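Local coordinates for putative NADH-flavin reductase (PDB 3H2S), which binds NADPH in a Rossmann-type fold and probably acts as an NAD(P)H-dependent oxidoreductase, possibly reducing flavins, at residues 58-63 with 90-95; 84-89 with 139-144; 13-18 with 187-192; 117-122 with 130-135. All blocks are in the same frame, centred on the assembly; numbering follows the deposited sequence.

Contact 1 of 4, residues 58-63 with 90-95; sequences ADLDSV and VSLLRN
L60 reaches from the short helix 57-60 toward L92 and L93, near the C-terminal part of helix 80-91, and its CD1 methyl is the shared point of the contact. L60 CD1 lies 4.1 Å from CD1 of L92 and 4.3 Å from CD2 of L93, while the L60 and L92 side chains cross at about a right angle. With its CG beside the backbone N and anti to the carbonyl carbon (chi1 -77°), L60 sends this methyl across the gap. The inner part is the better packed: L60 also rests on A4 of strand 2-6, and L93 on A100 of strand 99-103. The outer part is looser, for L92 is partly exposed and leans on L55, while A58, D61 and S62 stand at the surface. A type I turn, closed by V63 N bonding to L60 O at 3.2 Å, leads the chain on toward strand 65-68. On the far side R94 pairs with D84 of the second subunit. Aliphatic packing of this kind, between helical connections lying on one face of a largely parallel sheet, is characteristic of the Rossmann fold.

Contact 2 of 4, residues 84-89 with 139-144; sequences DFATHL and YYEYQF
Segments 84-89 and 139-144 are helical and run nearly parallel, their axes 18° apart in direction and 9.8 Å apart at closest approach, with A86 and E141 bringing their CA atoms within 6.7 Å. The principal side-chain contact is a CH-pi interaction: the CG2 methyl of T87 sits 3.6 Å from the centroid of the F144 ring and only 7° off its normal, so it covers the middle of one face. F144 carries its CG anti to the backbone N (chi1 165°), which brings the ring across the groove and slides its CE2 to 3.5 Å from T87 CA. The T87 methyl stands beside its own backbone N, and the two side chains meet at about a right angle. Next to this pair, the small A86 makes room for E141, whose extended chain runs past it, with A86 CB 3.7 Å from E141 CG and 3.6 Å from E141 OE2. The other carboxylate oxygen, OE1, is bonded to NE2 of Q138, a residue of the NADPH site. F85, on the same helix, touches the cofactor itself. F102 of strand 99-103 packs beneath A86, L89 and E141, and L89 also meets V66 of strand 65-68; at the other side of the helix pair, T87 and F144 pack against T87 and L83 of the second subunit.

Contact 3 of 4, residues 13-18 with 187-192; sequences GSAIVA and ITTGNM
A15 meets T189 and G190 where helix 11-22, the first helix of the Rossmann fold and the one that follows its cofactor-binding loop, passes the start of helix 189-201. The approach is close because the residues are small: the CA atoms of A15 and G190 are 5.7 Å apart, and the glycine brings no side chain to the junction. The A15 methyl points toward the opposing turn, where its CB lies 3.5 Å from T189 O and 4.0 Å from T189 CB. T189 holds its hydroxyl between the backbone N and the carbonyl carbon (chi1 51°), a rotamer in which OG1 bonds to G165 N while CG2 lies beside the T189 backbone N. The hydroxyl is thus used on the adjoining loop, and the side chain meets A15 through CB. I16 turns its end somewhat nearer to the second helix and packs farther along it, on I196 and L197, whereas selenomethionine M192 does the reverse: with CG anti to its backbone N (chi1 174°) it carries the selenium away from helix 11-22, toward F162 and I156 of strand 153-158. Helix 189-201 opens with T188 at the N-cap, whose hydroxyl accepts the capping bond from N191 N to T188 OG1, 3.1 Å long with an N-H...O angle of 154°.

Contact 4 of 4, residues 117-122 with 130-135; sequences PMILDF and PWYDGA
A 2.9 Å bond from D121 N to selenomethionine M118 O tightens the 3-10 turn that presents I119 and F122 to W131, Y132 and A135. The same turn is continued by F122 N bonding to I119 O, and the phenyl ring of F122 lies back over the turn, with I119 CA 3.6 Å above the centre of one face. Across the contact, the ring offers its CE2 corner to the six-membered ring of W131, with F122 CE2 3.6 Å from W131 CZ3 and close to the plane of the indole. The two planes stand at 90° and the centroids are 5.6 Å apart. W131 keeps its CG between the backbone N and the carbonyl carbon (chi1 52°), from where the outer edge of the indole reaches the phenyl ring. Y132 comes in edge to edge, its CE1 4.1 Å from F122 CD2, and the same tyrosine carbon touches I119 CG1. Beyond the rings, the extended I119 side chain carries CD1 to 3.9 Å from A135 O, near the start of helix 132-145. W131 also meets the ring of W74. The cluster joins the long connection after strand 99-103 to the start of that helix, with the A135 side chain about 7 Å from NADPH; in Rossmann folds, loops at the carboxyl ends of the parallel strands border the cofactor.

How the contacts relate
Contacts 1 and 2 share helix 80-91 and touch directly, L60 CD1 lying 3.6 Å from L89 CD1 and V90 CG2 3.7 Å from F144 CE2; both also reach the second subunit. Helix 132-145 joins contact 2 to contact 4, where Y139 packs on P117, I119 and L120. Contact 3 stands apart, its centre 21 Å from that of contact 2, on the other side of the chain's centre. Both lie near the cofactor: F85 of contact 2 touches NADPH, and the side chains of T189 and E141 are each about 6 Å from it. Contact 1 is more remote, the side chain of L92 being about 14 Å from the bound NADPH.

Contact 1 of 4, residues 58-63 with 90-95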
loop_
_atom_site.group_PDB
_atom_site.type_symbol
_atom_site.label_atom_id
_atom_site.label_comp_id
_atom_site.label_asym_id
_atom_site.label_seq_id
_atom_site.Cartn_x
_atom_site.Cartn_y
_atom_site.Cartn_z
ATOM N N ALA A 58 7.387 1.668 17.120
ATOM C CA ALA A 58 8.395 1.840 18.160
ATOM C C ALA A 58 9.834 1.781 17.633
ATOM O O ALA A 58 10.705 2.521 18.110
ATOM C CB ALA A 58 8.189 0.827 19.287
ATOM N N ASP A 59 10.093 0.879 16.685
ATOM C CA ASP A 59 11.423 0.767 16.077
ATOM C C ASP A 59 11.876 2.106 15.509
ATOM O O ASP A 59 13.077 2.365 15.390
ATOM C CB ASP A 59 11.436 -0.294 14.961
ATOM C CG ASP A 59 11.325 -1.710 15.491
ATOM O OD1 ASP A 59 11.767 -1.956 16.635
ATOM O OD2 ASP A 59 10.731 -2.566 14.785
ATOM N N LEU A 60 10.917 2.889 15.029
ATOM C CA LEU A 60 11.217 4.086 14.259
ATOM C C LEU A 60 11.018 5.385 15.041
ATOM O O LEU A 60 11.209 6.464 14.500
ATOM C CB LEU A 60 10.391 4.126 12.967
ATOM C CG LEU A 60 10.842 3.234 11.809
ATOM C CD1 LEU A 60 10.205 3.671 10.503
ATOM C CD2 LEU A 60 12.354 3.206 11.689
ATOM N N ASP A 61 10.597 5.296 16.296
ATOM C CA ASP A 61 10.179 6.512 16.992
ATOM C C ASP A 61 11.335 7.410 17.430
ATOM O O ASP A 61 11.172 8.627 17.547
ATOM C CB ASP A 61 9.232 6.215 18.157
ATOM C CG ASP A 61 8.213 7.331 18.373
ATOM O OD1 ASP A 61 8.255 8.332 17.621
ATOM O OD2 ASP A 61 7.366 7.206 19.287
ATOM N N SER A 62 12.525 6.834 17.557
ATOM C CA SER A 62 13.707 7.636 17.851
ATOM C C SER A 62 14.342 8.268 16.608
ATOM O O SER A 62 15.278 9.066 16.726
ATOM C CB SER A 62 14.749 6.820 18.621
ATOM O OG SER A 62 15.315 5.823 17.792
ATOM N N VAL A 63 13.879 7.884 15.422
ATOM C CA VAL A 63 14.521 8.353 14.188
ATOM C C VAL A 63 13.826 9.583 13.576
ATOM O O VAL A 63 12.601 9.734 13.659
ATOM C CB VAL A 63 14.678 7.227 13.137
ATOM C CG1 VAL A 63 15.196 5.938 13.789
ATOM C CG2 VAL A 63 13.382 6.989 12.427
ATOM N N VAL A 90 5.242 3.648 5.001
ATOM C CA VAL A 90 4.239 4.710 5.088
ATOM C C VAL A 90 3.270 4.502 6.258
ATOM O O VAL A 90 2.947 5.444 6.993
ATOM C CB VAL A 90 3.470 4.894 3.749
ATOM C CG1 VAL A 90 2.241 5.803 3.943
ATOM C CG2 VAL A 90 4.409 5.499 2.687
ATOM N N SER A 91 2.880 3.258 6.501
ATOM C CA SER A 91 1.916 2.983 7.559
ATOM C C SER A 91 2.478 3.299 8.939
ATOM O O SER A 91 1.721 3.549 9.878
ATOM C CB SER A 91 1.441 1.533 7.496
ATOM O OG SER A 91 2.381 0.653 8.099
ATOM N N LEU A 92 3.808 3.342 9.048
ATOM C CA LEU A 92 4.468 3.627 10.328
ATOM C C LEU A 92 4.695 5.124 10.503
ATOM O O LEU A 92 5.169 5.564 11.546
ATOM C CB LEU A 92 5.822 2.910 10.408
ATOM C CG LEU A 92 5.834 1.404 10.145
ATOM C CD1 LEU A 92 7.261 0.867 10.186
ATOM C CD2 LEU A 92 4.960 0.704 11.195
ATOM N N LEU A 93 4.466 5.892 9.443
ATOM C CA LEU A 93 4.764 7.315 9.488
ATOM C C LEU A 93 3.538 8.216 9.617
ATOM O O LEU A 93 3.651 9.434 9.516
ATOM C CB LEU A 93 5.595 7.714 8.274
ATOM C CG LEU A 93 6.845 6.858 8.073
ATOM C CD1 LEU A 93 7.578 7.336 6.858
ATOM C CD2 LEU A 93 7.730 6.918 9.316
ATOM N N ARG A 94 2.380 7.627 9.892
ATOM C CA ARG A 94 1.158 8.409 10.020
ATOM C C ARG A 94 1.241 9.337 11.233
ATOM O O ARG A 94 1.685 8.931 12.295
ATOM C CB ARG A 94 -0.049 7.477 10.141
ATOM C CG ARG A 94 -0.147 6.500 8.962
ATOM C CD ARG A 94 -0.495 7.238 7.672
ATOM N NE ARG A 94 -0.774 6.284 6.595
ATOM C CZ ARG A 94 -1.004 6.618 5.334
ATOM N NH1 ARG A 94 -0.954 7.895 4.971
ATOM N NH2 ARG A 94 -1.212 5.668 4.426
ATOM N N ASN A 95 0.875 10.597 11.042
ATOM C CA ASN A 95 1.010 11.607 12.096
ATOM C C ASN A 95 2.414 11.701 12.717
ATOM O O ASN A 95 2.560 11.772 13.937
ATOM C CB ASN A 95 -0.033 11.377 13.190
ATOM C CG ASN A 95 -1.456 11.485 12.666
ATOM O OD1 ASN A 95 -1.782 12.402 11.899
ATOM N ND2 ASN A 95 -2.296 10.514 13.035
#

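Contact 2 of 4, residues 84-89 with 139-144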
loop_
_atom_site.group_PDB
_atom_site.type_symbol
_atom_site.label_atom_id
_atom_site.label_comp_id
_atom_site.label_asym_id
_atom_site.label_seq_id
_atom_site.Cartn_x
_atom_site.Cartn_y
_atom_site.Cartn_z
ATOM N N ASP A 84 5.313 -3.480 -1.273
ATOM C CA ASP A 84 5.020 -3.861 0.112
ATOM C C ASP A 84 5.926 -3.167 1.131
ATOM O O ASP A 84 5.462 -2.751 2.190
ATOM C CB ASP A 84 5.102 -5.389 0.283
ATOM C CG ASP A 84 3.920 -6.119 -0.354
ATOM O OD1 ASP A 84 2.896 -5.477 -0.701
ATOM O OD2 ASP A 84 4.032 -7.348 -0.539
ATOM N N PHE A 85 7.225 -3.081 0.857
ATOM C CA PHE A 85 8.110 -2.383 1.802
ATOM C C PHE A 85 7.635 -0.927 1.967
ATOM O O PHE A 85 7.698 -0.368 3.062
ATOM C CB PHE A 85 9.549 -2.367 1.293
ATOM C CG PHE A 85 10.184 -3.733 1.167
ATOM C CD1 PHE A 85 10.093 -4.659 2.201
ATOM C CD2 PHE A 85 11.068 -3.988 0.130
ATOM C CE1 PHE A 85 10.830 -5.829 2.179
ATOM C CE2 PHE A 85 11.805 -5.180 0.103
ATOM C CZ PHE A 85 11.643 -6.110 1.109
ATOM N N ALA A 86 7.309 -0.268 0.849
ATOM C CA ALA A 86 6.914 1.134 0.898
ATOM C C ALA A 86 5.591 1.342 1.632
ATOM O O ALA A 86 5.458 2.297 2.410
ATOM C CB ALA A 86 6.853 1.729 -0.520
ATOM N N THR A 87 4.582 0.530 1.308
ATOM C CA THR A 87 3.282 0.669 1.971
ATOM C C THR A 87 3.455 0.446 3.467
ATOM O O THR A 87 2.794 1.095 4.276
ATOM C CB THR A 87 2.222 -0.319 1.423
ATOM O OG1 THR A 87 2.622 -1.672 1.709
ATOM C CG2 THR A 87 2.017 -0.146 -0.112
ATOM N N HIS A 88 4.309 -0.508 3.840
ATOM C CA HIS A 88 4.524 -0.778 5.257
ATOM C C HIS A 88 5.183 0.424 5.927
ATOM O O HIS A 88 4.781 0.839 7.024
ATOM C CB HIS A 88 5.389 -2.032 5.464
ATOM C CG HIS A 88 5.530 -2.420 6.903
ATOM N ND1 HIS A 88 4.438 -2.691 7.699
ATOM C CD2 HIS A 88 6.601 -2.383 7.735
ATOM C CE1 HIS A 88 4.844 -2.912 8.939
ATOM N NE2 HIS A 88 6.146 -2.696 8.995
ATOM N N LEU A 89 6.244 0.936 5.309
ATOM C CA LEU A 89 6.930 2.119 5.863
ATOM C C LEU A 89 5.994 3.318 6.049
ATOM O O LEU A 89 5.991 3.967 7.100
ATOM C CB LEU A 89 8.127 2.517 4.987
ATOM C CG LEU A 89 8.953 3.691 5.538
ATOM C CD1 LEU A 89 9.303 3.519 7.028
ATOM C CD2 LEU A 89 10.217 3.929 4.709
ATOM N N TYR A 139 6.946 1.440 -10.330
ATOM C CA TYR A 139 6.006 2.394 -10.886
ATOM C C TYR A 139 4.782 2.510 -9.958
ATOM O O TYR A 139 4.370 3.600 -9.603
ATOM C CB TYR A 139 5.588 1.945 -12.287
ATOM C CG TYR A 139 4.450 2.756 -12.862
ATOM C CD1 TYR A 139 4.604 4.105 -13.118
ATOM C CD2 TYR A 139 3.190 2.191 -13.040
ATOM C CE1 TYR A 139 3.537 4.873 -13.601
ATOM C CE2 TYR A 139 2.145 2.931 -13.579
ATOM C CZ TYR A 139 2.331 4.262 -13.874
ATOM O OH TYR A 139 1.279 5.010 -14.364
ATOM N N TYR A 140 4.227 1.370 -9.551
ATOM C CA TYR A 140 3.138 1.349 -8.562
ATOM C C TYR A 140 3.541 1.983 -7.223
ATOM O O TYR A 140 2.739 2.680 -6.593
ATOM C CB TYR A 140 2.636 -0.071 -8.343
ATOM C CG TYR A 140 1.923 -0.699 -9.551
ATOM C CD1 TYR A 140 1.225 0.080 -10.465
ATOM C CD2 TYR A 140 1.885 -2.075 -9.699
ATOM C CE1 TYR A 140 0.520 -0.507 -11.522
ATOM C CE2 TYR A 140 1.207 -2.675 -10.753
ATOM C CZ TYR A 140 0.515 -1.884 -11.654
ATOM O OH TYR A 140 -0.167 -2.477 -12.691
ATOM N N GLU A 141 4.762 1.705 -6.764
ATOM C CA GLU A 141 5.278 2.316 -5.526
ATOM C C GLU A 141 5.252 3.842 -5.623
ATOM O O GLU A 141 4.770 4.527 -4.720
ATOM C CB GLU A 141 6.709 1.825 -5.251
ATOM C CG GLU A 141 7.395 2.516 -4.082
ATOM C CD GLU A 141 8.854 2.118 -3.931
ATOM O OE1 GLU A 141 9.430 1.479 -4.855
ATOM O OE2 GLU A 141 9.450 2.521 -2.911
ATOM N N TYR A 142 5.667 4.354 -6.775
ATOM C CA TYR A 142 5.613 5.786 -7.053
ATOM C C TYR A 142 4.168 6.320 -7.040
ATOM O O TYR A 142 3.891 7.380 -6.496
ATOM C CB TYR A 142 6.252 6.046 -8.414
ATOM C CG TYR A 142 5.930 7.392 -8.999
ATOM C CD1 TYR A 142 5.311 7.493 -10.238
ATOM C CD2 TYR A 142 6.322 8.554 -8.364
ATOM C CE1 TYR A 142 5.060 8.718 -10.815
ATOM C CE2 TYR A 142 6.108 9.799 -8.951
ATOM C CZ TYR A 142 5.490 9.868 -10.186
ATOM O OH TYR A 142 5.241 11.090 -10.773
ATOM N N GLN A 143 3.247 5.568 -7.625
ATOM C CA GLN A 143 1.854 5.992 -7.639
ATOM C C GLN A 143 1.250 5.906 -6.240
ATOM O O GLN A 143 0.424 6.745 -5.863
ATOM C CB GLN A 143 1.045 5.135 -8.602
ATOM C CG GLN A 143 1.403 5.331 -10.074
ATOM C CD GLN A 143 0.435 4.614 -10.975
ATOM O OE1 GLN A 143 -0.166 5.226 -11.863
ATOM N NE2 GLN A 143 0.148 3.358 -10.654
ATOM N N PHE A 144 1.622 4.865 -5.495
ATOM C CA PHE A 144 1.144 4.707 -4.116
ATOM C C PHE A 144 1.565 5.887 -3.242
ATOM O O PHE A 144 0.785 6.388 -2.437
ATOM C CB PHE A 144 1.673 3.419 -3.491
ATOM C CG PHE A 144 1.530 3.382 -2.001
ATOM C CD1 PHE A 144 0.306 3.109 -1.420
ATOM C CD2 PHE A 144 2.620 3.650 -1.171
ATOM C CE1 PHE A 144 0.142 3.145 -0.033
ATOM C CE2 PHE A 144 2.487 3.616 0.210
ATOM C CZ PHE A 144 1.243 3.395 0.780
#

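Contact 3 of 4, residues 13-18 with 187-192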
loop_
_atom_site.group_PDB
_atom_site.type_symbol
_atom_site.label_atom_id
_atom_site.label_comp_id
_atom_site.label_asym_id
_atom_site.label_seq_id
_atom_site.Cartn_x
_atom_site.Cartn_y
_atom_site.Cartn_z
ATOM N N GLY A 13 22.375 1.667 -0.430
ATOM C CA GLY A 13 22.301 1.761 1.030
ATOM C C GLY A 13 23.619 1.998 1.736
ATOM O O GLY A 13 23.714 2.845 2.628
ATOM N N SER A 14 24.653 1.270 1.330
ATOM C CA SER A 14 25.936 1.385 1.991
ATOM C C SER A 14 26.569 2.750 1.702
ATOM O O SER A 14 27.221 3.337 2.570
ATOM C CB SER A 14 26.869 0.256 1.564
ATOM O OG SER A 14 27.130 0.318 0.180
ATOM N N ALA A 15 26.286 3.287 0.518
ATOM C CA ALA A 15 26.767 4.611 0.134
ATOM C C ALA A 15 26.055 5.682 0.963
ATOM O O ALA A 15 26.672 6.666 1.392
ATOM C CB ALA A 15 26.527 4.842 -1.338
ATOM N N ILE A 16 24.753 5.483 1.172
ATOM C CA ILE A 16 23.946 6.376 2.012
ATOM C C ILE A 16 24.427 6.375 3.464
ATOM O O ILE A 16 24.545 7.433 4.095
ATOM C CB ILE A 16 22.457 5.988 1.968
ATOM C CG1 ILE A 16 21.898 6.220 0.545
ATOM C CG2 ILE A 16 21.673 6.775 3.013
ATOM C CD1 ILE A 16 20.692 5.329 0.192
ATOM N N VAL A 17 24.742 5.190 3.984
ATOM C CA VAL A 17 25.258 5.088 5.351
ATOM C C VAL A 17 26.558 5.869 5.498
ATOM O O VAL A 17 26.699 6.688 6.413
ATOM C CB VAL A 17 25.465 3.616 5.794
ATOM C CG1 VAL A 17 26.261 3.557 7.114
ATOM C CG2 VAL A 17 24.123 2.919 5.960
ATOM N N ALA A 18 27.444 5.737 4.508
ATOM C CA ALA A 18 28.730 6.427 4.539
ATOM C C ALA A 18 28.562 7.947 4.468
ATOM O O ALA A 18 29.180 8.690 5.240
ATOM C CB ALA A 18 29.627 5.934 3.391
ATOM N N ILE A 187 23.856 7.720 -12.847
ATOM C CA ILE A 187 24.126 8.288 -11.538
ATOM C C ILE A 187 24.846 7.233 -10.701
ATOM O O ILE A 187 24.457 6.070 -10.712
ATOM C CB ILE A 187 22.812 8.707 -10.828
ATOM C CG1 ILE A 187 23.109 9.287 -9.437
ATOM C CG2 ILE A 187 21.890 7.501 -10.663
ATOM C CD1 ILE A 187 23.347 10.771 -9.422
ATOM N N THR A 188 25.947 7.621 -10.060
ATOM C CA THR A 188 26.658 6.715 -9.166
ATOM C C THR A 188 25.950 6.559 -7.825
ATOM O O THR A 188 25.194 7.440 -7.393
ATOM C CB THR A 188 28.126 7.150 -8.933
ATOM O OG1 THR A 188 28.154 8.424 -8.250
ATOM C CG2 THR A 188 28.861 7.276 -10.271
ATOM N N THR A 189 26.226 5.446 -7.150
ATOM C CA THR A 189 25.749 5.264 -5.787
ATOM C C THR A 189 26.204 6.412 -4.877
ATOM O O THR A 189 25.456 6.852 -4.010
ATOM C CB THR A 189 26.201 3.901 -5.204
ATOM O OG1 THR A 189 27.607 3.755 -5.377
ATOM C CG2 THR A 189 25.510 2.757 -5.926
ATOM N N GLY A 190 27.422 6.913 -5.089
ATOM C CA GLY A 190 27.924 8.034 -4.294
ATOM C C GLY A 190 27.119 9.308 -4.496
ATOM O O GLY A 190 26.753 9.985 -3.533
ATOM N N ASN A 191 26.786 9.604 -5.746
ATOM C CA ASN A 191 26.034 10.820 -6.075
ATOM C C ASN A 191 24.556 10.765 -5.690
ATOM O O ASN A 191 24.006 11.740 -5.149
ATOM C CB ASN A 191 26.190 11.158 -7.562
ATOM C CG ASN A 191 27.443 11.946 -7.834
ATOM O OD1 ASN A 191 27.910 12.681 -6.964
ATOM N ND2 ASN A 191 28.075 11.694 -8.982
HETATM N N MSE A 192 23.971 9.574 -5.801
HETATM C CA MSE A 192 22.654 9.332 -5.231
HETATM C C MSE A 192 22.675 9.592 -3.725
HETATM O O MSE A 192 21.751 10.209 -3.189
HETATM C CB MSE A 192 22.177 7.896 -5.529
HETATM C CG MSE A 192 20.871 7.536 -4.837
HETATM SE SE MSE A 192 19.349 8.638 -5.440
HETATM C CE MSE A 192 19.102 7.846 -7.207
#

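Contact 4 of 4, residues 117-122 with 130-135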
loop_
_atom_site.group_PDB
_atom_site.type_symbol
_atom_site.label_atom_id
_atom_site.label_comp_id
_atom_site.label_asym_id
_atom_site.label_seq_id
_atom_site.Cartn_x
_atom_site.Cartn_y
_atom_site.Cartn_z
ATOM N N PRO A 117 4.964 8.704 -17.919
ATOM C CA PRO A 117 5.926 7.654 -17.567
ATOM C C PRO A 117 6.161 6.667 -18.712
ATOM O O PRO A 117 5.206 6.230 -19.369
ATOM C CB PRO A 117 5.259 6.942 -16.386
ATOM C CG PRO A 117 4.283 7.939 -15.813
ATOM C CD PRO A 117 3.826 8.766 -16.981
HETATM N N MSE A 118 7.425 6.360 -18.981
HETATM C CA MSE A 118 7.787 5.607 -20.185
HETATM C C MSE A 118 7.258 4.177 -20.139
HETATM O O MSE A 118 7.017 3.575 -21.184
HETATM C CB MSE A 118 9.300 5.594 -20.379
HETATM C CG MSE A 118 10.064 4.821 -19.298
HETATM SE SE MSE A 118 12.004 4.793 -19.633
HETATM C CE MSE A 118 12.441 6.612 -19.014
ATOM N N ILE A 119 7.095 3.632 -18.932
ATOM C CA ILE A 119 6.575 2.267 -18.763
ATOM C C ILE A 119 5.223 2.092 -19.448
ATOM O O ILE A 119 4.880 0.999 -19.893
ATOM C CB ILE A 119 6.447 1.869 -17.267
ATOM C CG1 ILE A 119 6.193 0.364 -17.109
ATOM C CG2 ILE A 119 5.352 2.672 -16.565
ATOM C CD1 ILE A 119 6.296 -0.119 -15.659
ATOM N N LEU A 120 4.465 3.172 -19.553
ATOM C CA LEU A 120 3.144 3.105 -20.191
ATOM C C LEU A 120 3.247 2.776 -21.680
ATOM O O LEU A 120 2.309 2.247 -22.269
ATOM C CB LEU A 120 2.386 4.417 -19.997
ATOM C CG LEU A 120 2.154 4.819 -18.537
ATOM C CD1 LEU A 120 1.413 6.129 -18.468
ATOM C CD2 LEU A 120 1.384 3.726 -17.810
ATOM N N ASP A 121 4.394 3.064 -22.276
ATOM C CA ASP A 121 4.589 2.843 -23.708
ATOM C C ASP A 121 5.370 1.567 -24.022
ATOM O O ASP A 121 5.612 1.255 -25.190
ATOM C CB ASP A 121 5.295 4.044 -24.331
ATOM C CG ASP A 121 4.450 5.304 -24.279
ATOM O OD1 ASP A 121 3.229 5.211 -24.508
ATOM O OD2 ASP A 121 5.005 6.381 -23.993
ATOM N N PHE A 122 5.793 0.848 -22.988
ATOM C CA PHE A 122 6.508 -0.411 -23.197
ATOM C C PHE A 122 5.651 -1.397 -23.992
ATOM O O PHE A 122 4.435 -1.482 -23.781
ATOM C CB PHE A 122 6.909 -1.038 -21.856
ATOM C CG PHE A 122 8.060 -0.339 -21.171
ATOM C CD1 PHE A 122 8.644 0.786 -21.731
ATOM C CD2 PHE A 122 8.556 -0.815 -19.969
ATOM C CE1 PHE A 122 9.655 1.468 -21.062
ATOM C CE2 PHE A 122 9.589 -0.163 -19.313
ATOM C CZ PHE A 122 10.159 0.970 -19.873
ATOM N N PRO A 130 13.233 -10.091 -17.422
ATOM C CA PRO A 130 13.425 -10.324 -15.986
ATOM C C PRO A 130 13.324 -9.033 -15.146
ATOM O O PRO A 130 13.128 -9.099 -13.928
ATOM C CB PRO A 130 14.843 -10.915 -15.912
ATOM C CG PRO A 130 15.121 -11.419 -17.295
ATOM C CD PRO A 130 14.417 -10.468 -18.208
ATOM N N TRP A 131 13.516 -7.881 -15.782
ATOM C CA TRP A 131 13.545 -6.601 -15.075
ATOM C C TRP A 131 12.154 -6.004 -14.917
ATOM O O TRP A 131 11.965 -5.052 -14.159
ATOM C CB TRP A 131 14.459 -5.595 -15.778
ATOM C CG TRP A 131 14.155 -5.422 -17.243
ATOM C CD1 TRP A 131 14.819 -5.995 -18.288
ATOM C CD2 TRP A 131 13.122 -4.611 -17.822
ATOM N NE1 TRP A 131 14.290 -5.565 -19.484
ATOM C CE2 TRP A 131 13.242 -4.718 -19.225
ATOM C CE3 TRP A 131 12.145 -3.755 -17.293
ATOM C CZ2 TRP A 131 12.403 -4.030 -20.102
ATOM C CZ3 TRP A 131 11.314 -3.075 -18.163
ATOM C CH2 TRP A 131 11.440 -3.222 -19.552
ATOM N N TYR A 132 11.200 -6.515 -15.690
ATOM C CA TYR A 132 9.899 -5.877 -15.777
ATOM C C TYR A 132 9.134 -5.926 -14.460
ATOM O O TYR A 132 8.518 -4.953 -14.056
ATOM C CB TYR A 132 9.062 -6.504 -16.896
ATOM C CG TYR A 132 7.782 -5.755 -17.140
ATOM C CD1 TYR A 132 7.787 -4.522 -17.791
ATOM C CD2 TYR A 132 6.585 -6.213 -16.612
ATOM C CE1 TYR A 132 6.607 -3.803 -17.964
ATOM C CE2 TYR A 132 5.419 -5.502 -16.760
ATOM C CZ TYR A 132 5.427 -4.308 -17.454
ATOM O OH TYR A 132 4.250 -3.605 -17.589
ATOM N N ASP A 133 9.070 -7.101 -13.854
ATOM C CA ASP A 133 8.343 -7.269 -12.592
ATOM C C ASP A 133 8.697 -6.167 -11.578
ATOM O O ASP A 133 7.817 -5.480 -11.042
ATOM C CB ASP A 133 8.641 -8.672 -12.039
ATOM C CG ASP A 133 8.025 -8.928 -10.676
ATOM O OD1 ASP A 133 6.861 -8.530 -10.415
ATOM O OD2 ASP A 133 8.665 -9.676 -9.920
ATOM N N GLY A 134 9.990 -5.982 -11.322
ATOM C CA GLY A 134 10.423 -4.909 -10.432
ATOM C C GLY A 134 10.092 -3.511 -10.918
ATOM O O GLY A 134 9.657 -2.677 -10.123
ATOM N N ALA A 135 10.289 -3.250 -12.217
ATOM C CA ALA A 135 9.970 -1.939 -12.795
ATOM C C ALA A 135 8.477 -1.590 -12.632
ATOM O O ALA A 135 8.116 -0.470 -12.250
ATOM C CB ALA A 135 10.379 -1.895 -14.281
#